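Local coordinates for protein ectonucleotide pyrophosphatase/phosphodiesterase family member 5 (Mus musculus, PDB 5VEO) that probably cleaves phosphodiester bonds of nucleotide substrates as a zinc-dependent ectoenzyme of the NPP family, and is captured here as an inactive variant with bound AMP, at residues 118-123 against 166-171; 15-20 against 217-222. The protein carries 1 engineered substitution. All coordinates share one frame; numbering follows the deposited sequence.

Contact 1 (118-123 against 166-171); sequences HASGAA and INLGFL
Ile166 lies against the backbone of 119-121 through CB, CG2 and CD1. Its CB sits 3.3 Å from Ala119 O. The CG2 branch reaches Ser120 C at 3.5 Å and also meets Ala119 CB. CG1 stands between the backbone N and the carbonyl carbon (chi1 64°), and from there the chain runs on extended. The tip, CD1, ends beside Gly121, 4.0 Å from its CA, where no side chain blocks it. Ile166 also packs on Trp159 and Phe160 of helix 149-160.

Strands 120-123 and 168-171 run parallel. Gly121 bonds to both sides of Gly169: its N donates to Leu168 O and its O accepts from Phe170 N. Ala123 N to Phe170 O is the shortest of the bonds, at 2.8 Å. Nearer the start of the two segments, Asn167 N donates to Ala119 O at 3.1 Å. The Asn167 amide then turns to His118. Its ND2 lies 3.3 Å from His118 CG, over one ring face and toward the rim, with the two planes 30° apart. Asn167 OD1 is also close to Ala119 O, but both are acceptors and do not bond. Asn113 ND2 of helix 109-115 donates to OD1.

Ser120, Leu168, Ala122 and Phe170 line one face of the sheet, and Ala123 and Leu171 the other. Small residues at 119-123 leave most of the side-chain bulk to 166-171, so backbone hydrogen bonds carry the pairing and apolar contacts between side chains are few.

Contact 2 (15-20 against 217-222); sequences KVLVVS and VNLIVT
Leu17 and Leu219 lie side by side and point the same way from two parallel strands. Leu219 CD1 is 3.9 Å from Leu17 CD2. It leans further, across Val19, and meets Val19 CG2 at 3.6 Å. CG of Leu219 is anti to the backbone N (chi1 171°), and CD1 swings back toward 15-20 between the two residues. Helix 190-210 packs on this face through Leu204.

The opposite face carries Val16, Val18 and Ile220. Val16 CG1 and Ile220 CD1 meet at 3.8 Å, with the side chains crossing at a slant. Leu363 of helix 359-366 touches all three residues.

At the start of the pair, Lys15 and Val217 cross at about a right angle, CE against CG2 at 3.5 Å. Lys15 NZ is hydrogen-bonded to Asn216 OD1. Lys15 O is gripped twice by Asn218: by N at 2.9 Å and by the side-chain ND2 at 3.0 Å, from opposite faces of the carbonyl plane. ND2 also donates to Gln14 OE1. Four further backbone bonds follow, and the last three are nearly straight, ending with Thr222 N to Val19 O.

The pairing is that of the central parallel strands in the alpha/beta core of the alkaline phosphatase superfamily. Zinc ligands follow both strands: Asp22 after 15-20, and Asp224 and His225 after 217-222.

How the contacts relate
Both contacts are buried. They join neighbouring strands of one mixed sheet, in the order 120-123, 168-173, 16-21, 218-222. The two inner strands complete the run: probable backbone bonds link Asn167 O to Val16 N and Leu171 O to Ser20 N. Along the chain, contact 1 is nested within the loop closed by contact 2. Contact 1 lies nearer one edge of the sheet and mixes small residues with an amide set over a histidine ring. Contact 2 lies further in, with branched aliphatic side chains on both faces. The side chain of its Ser20 is about 7 Å from a bound zinc ion.

Contact 1 (118-123 against 166-171)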
loop_
_atom_site.group_PDB
_atom_site.type_symbol
_atom_site.label_atom_id
_atom_site.label_comp_id
_atom_site.label_asym_id
_atom_site.label_seq_id
_atom_site.Cartn_x
_atom_site.Cartn_y
_atom_site.Cartn_z
ATOM N N HIS A 118 8.770 23.717 1.809
ATOM C CA HIS A 118 8.368 23.101 3.062
ATOM C C HIS A 118 9.306 21.937 3.394
ATOM O O HIS A 118 10.203 21.582 2.623
ATOM C CB HIS A 118 6.910 22.615 2.984
ATOM C CG HIS A 118 5.952 23.641 2.455
ATOM N ND1 HIS A 118 5.574 24.750 3.182
ATOM C CD2 HIS A 118 5.284 23.718 1.280
ATOM C CE1 HIS A 118 4.721 25.470 2.474
ATOM N NE2 HIS A 118 4.529 24.866 1.314
ATOM N N ALA A 119 9.110 21.362 4.576
ATOM C CA ALA A 119 9.887 20.221 5.045
ATOM C C ALA A 119 8.946 19.044 5.255
ATOM O O ALA A 119 7.846 19.227 5.756
ATOM C CB ALA A 119 10.608 20.530 6.361
ATOM N N SER A 120 9.394 17.851 4.885
ATOM C CA SER A 120 8.630 16.618 5.075
ATOM C C SER A 120 9.393 15.700 6.012
ATOM O O SER A 120 10.623 15.749 6.080
ATOM C CB SER A 120 8.412 15.865 3.761
ATOM O OG SER A 120 8.060 16.701 2.681
ATOM N N GLY A 121 8.658 14.815 6.694
ATOM C CA GLY A 121 9.264 13.831 7.562
ATOM C C GLY A 121 8.635 12.466 7.374
ATOM O O GLY A 121 7.428 12.381 7.150
ATOM N N ALA A 122 9.437 11.415 7.460
ATOM C CA ALA A 122 8.948 10.060 7.234
ATOM C C ALA A 122 9.575 9.110 8.234
ATOM O O ALA A 122 10.802 9.083 8.402
ATOM C CB ALA A 122 9.253 9.592 5.818
ATOM N N ALA A 123 8.723 8.333 8.889
ATOM C CA ALA A 123 9.113 7.354 9.894
ATOM C C ALA A 123 8.678 5.975 9.385
ATOM O O ALA A 123 7.577 5.497 9.680
ATOM C CB ALA A 123 8.508 7.699 11.217
ATOM N N ILE A 166 8.296 20.257 10.078
ATOM C CA ILE A 166 7.626 19.711 8.910
ATOM C C ILE A 166 6.173 20.151 8.890
ATOM O O ILE A 166 5.540 20.395 9.932
ATOM C CB ILE A 166 7.728 18.166 8.865
ATOM C CG1 ILE A 166 6.988 17.515 10.048
ATOM C CG2 ILE A 166 9.189 17.747 8.818
ATOM C CD1 ILE A 166 6.855 15.971 9.947
ATOM N N ASN A 167 5.645 20.262 7.685
ATOM C CA ASN A 167 4.208 20.387 7.498
ATOM C C ASN A 167 3.568 19.080 7.079
ATOM O O ASN A 167 2.340 19.007 7.058
ATOM C CB ASN A 167 3.859 21.431 6.434
ATOM C CG ASN A 167 4.377 21.067 5.059
ATOM O OD1 ASN A 167 5.279 20.269 4.928
ATOM N ND2 ASN A 167 3.809 21.672 4.027
ATOM N N LEU A 168 4.370 18.080 6.711
ATOM C CA LEU A 168 3.869 16.843 6.107
ATOM C C LEU A 168 4.665 15.688 6.684
ATOM O O LEU A 168 5.897 15.632 6.532
ATOM C CB LEU A 168 4.011 16.883 4.589
ATOM C CG LEU A 168 3.760 15.578 3.851
ATOM C CD1 LEU A 168 2.313 15.163 4.081
ATOM C CD2 LEU A 168 4.059 15.758 2.390
ATOM N N GLY A 169 3.977 14.793 7.378
ATOM C CA GLY A 169 4.598 13.627 7.971
ATOM C C GLY A 169 3.958 12.331 7.495
ATOM O O GLY A 169 2.769 12.290 7.164
ATOM N N PHE A 170 4.776 11.276 7.459
ATOM C CA PHE A 170 4.358 9.928 7.080
ATOM C C PHE A 170 4.821 8.963 8.154
ATOM O O PHE A 170 6.005 8.946 8.500
ATOM C CB PHE A 170 4.948 9.503 5.732
ATOM C CG PHE A 170 4.432 10.297 4.591
ATOM C CD1 PHE A 170 3.239 9.934 3.974
ATOM C CD2 PHE A 170 5.101 11.429 4.149
ATOM C CE1 PHE A 170 2.728 10.670 2.926
ATOM C CE2 PHE A 170 4.594 12.171 3.090
ATOM C CZ PHE A 170 3.399 11.798 2.486
ATOM N N LEU A 171 3.900 8.155 8.668
ATOM C CA LEU A 171 4.166 7.199 9.735
ATOM C C LEU A 171 3.646 5.842 9.299
ATOM O O LEU A 171 2.511 5.742 8.838
ATOM C CB LEU A 171 3.492 7.646 11.037
ATOM C CG LEU A 171 3.476 6.711 12.231
ATOM C CD1 LEU A 171 4.891 6.427 12.704
ATOM C CD2 LEU A 171 2.618 7.269 13.378
#

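Contact 2 (15-20 against 217-222)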
loop_
_atom_site.group_PDB
_atom_site.type_symbol
_atom_site.label_atom_id
_atom_site.label_comp_id
_atom_site.label_asym_id
_atom_site.label_seq_id
_atom_site.Cartn_x
_atom_site.Cartn_y
_atom_site.Cartn_z
ATOM N N LYS A 15 -1.186 21.452 8.025
ATOM C CA LYS A 15 -0.237 20.375 8.231
ATOM C C LYS A 15 -0.990 19.068 8.102
ATOM O O LYS A 15 -2.184 19.009 8.403
ATOM C CB LYS A 15 0.363 20.441 9.583
ATOM C CG LYS A 15 1.129 21.747 9.785
ATOM C CD LYS A 15 1.930 21.672 11.035
ATOM C CE LYS A 15 1.059 21.597 12.276
ATOM N NZ LYS A 15 0.920 22.917 12.957
ATOM N N VAL A 16 -0.269 18.028 7.697
ATOM C CA VAL A 16 -0.881 16.715 7.481
ATOM C C VAL A 16 0.064 15.633 7.988
ATOM O O VAL A 16 1.271 15.663 7.709
ATOM C CB VAL A 16 -1.193 16.481 5.994
ATOM C CG1 VAL A 16 -1.821 15.070 5.819
ATOM C CG2 VAL A 16 -2.116 17.537 5.419
ATOM N N LEU A 17 -0.497 14.669 8.723
ATOM C CA LEU A 17 0.187 13.442 9.113
ATOM C C LEU A 17 -0.588 12.276 8.519
ATOM O O LEU A 17 -1.757 12.104 8.856
ATOM C CB LEU A 17 0.246 13.311 10.633
ATOM C CG LEU A 17 0.789 12.002 11.183
ATOM C CD1 LEU A 17 2.167 11.644 10.576
ATOM C CD2 LEU A 17 0.850 12.026 12.678
ATOM N N VAL A 18 0.053 11.516 7.630
ATOM C CA VAL A 18 -0.536 10.312 7.040
ATOM C C VAL A 18 0.046 9.118 7.770
ATOM O O VAL A 18 1.277 8.944 7.834
ATOM C CB VAL A 18 -0.262 10.215 5.533
ATOM C CG1 VAL A 18 -0.916 8.939 4.934
ATOM C CG2 VAL A 18 -0.738 11.456 4.812
ATOM N N VAL A 19 -0.837 8.287 8.312
ATOM C CA VAL A 19 -0.459 7.073 9.010
ATOM C C VAL A 19 -0.951 5.891 8.202
ATOM O O VAL A 19 -2.132 5.845 7.847
ATOM C CB VAL A 19 -1.053 7.022 10.423
ATOM C CG1 VAL A 19 -0.613 5.752 11.119
ATOM C CG2 VAL A 19 -0.650 8.256 11.197
ATOM N N SER A 20 -0.065 4.919 7.949
ATOM C CA SER A 20 -0.453 3.642 7.345
ATOM C C SER A 20 -0.194 2.528 8.350
ATOM O O SER A 20 0.956 2.292 8.746
ATOM C CB SER A 20 0.299 3.348 6.051
ATOM O OG SER A 20 -0.051 2.066 5.588
ATOM N N VAL A 217 -3.055 19.659 13.240
ATOM C CA VAL A 217 -2.542 18.710 12.259
ATOM C C VAL A 217 -3.739 17.949 11.733
ATOM O O VAL A 217 -4.584 17.531 12.520
ATOM C CB VAL A 217 -1.531 17.738 12.883
ATOM C CG1 VAL A 217 -1.216 16.587 11.909
ATOM C CG2 VAL A 217 -0.267 18.485 13.306
ATOM N N ASN A 218 -3.827 17.800 10.419
ATOM C CA ASN A 218 -4.828 16.925 9.807
ATOM C C ASN A 218 -4.254 15.514 9.808
ATOM O O ASN A 218 -3.297 15.236 9.076
ATOM C CB ASN A 218 -5.155 17.399 8.400
ATOM C CG ASN A 218 -5.830 18.763 8.402
ATOM O OD1 ASN A 218 -6.988 18.879 8.777
ATOM N ND2 ASN A 218 -5.084 19.801 8.037
ATOM N N LEU A 219 -4.813 14.652 10.663
ATOM C CA LEU A 219 -4.383 13.268 10.810
ATOM C C LEU A 219 -5.212 12.387 9.880
ATOM O O LEU A 219 -6.437 12.361 9.984
ATOM C CB LEU A 219 -4.546 12.811 12.257
ATOM C CG LEU A 219 -4.338 11.336 12.564
ATOM C CD1 LEU A 219 -2.901 10.928 12.238
ATOM C CD2 LEU A 219 -4.659 11.051 14.004
ATOM N N ILE A 220 -4.546 11.670 8.986
ATOM C CA ILE A 220 -5.208 10.780 8.040
ATOM C C ILE A 220 -4.696 9.391 8.363
ATOM O O ILE A 220 -3.486 9.160 8.339
ATOM C CB ILE A 220 -4.914 11.174 6.584
ATOM C CG1 ILE A 220 -5.460 12.591 6.304
ATOM C CG2 ILE A 220 -5.465 10.116 5.613
ATOM C CD1 ILE A 220 -5.062 13.163 4.998
ATOM N N VAL A 221 -5.608 8.474 8.698
ATOM C CA VAL A 221 -5.251 7.116 9.083
ATOM C C VAL A 221 -5.783 6.185 8.001
ATOM O O VAL A 221 -6.999 6.120 7.771
ATOM C CB VAL A 221 -5.813 6.734 10.461
ATOM C CG1 VAL A 221 -5.438 5.292 10.815
ATOM C CG2 VAL A 221 -5.314 7.711 11.524
ATOM N N THR A 222 -4.894 5.461 7.341
ATOM C CA THR A 222 -5.334 4.591 6.262
ATOM C C THR A 222 -4.410 3.380 6.196
ATOM O O THR A 222 -3.758 3.023 7.185
ATOM C CB THR A 222 -5.454 5.410 4.956
ATOM O OG1 THR A 222 -6.104 4.629 3.942
ATOM C CG2 THR A 222 -4.116 5.921 4.449
#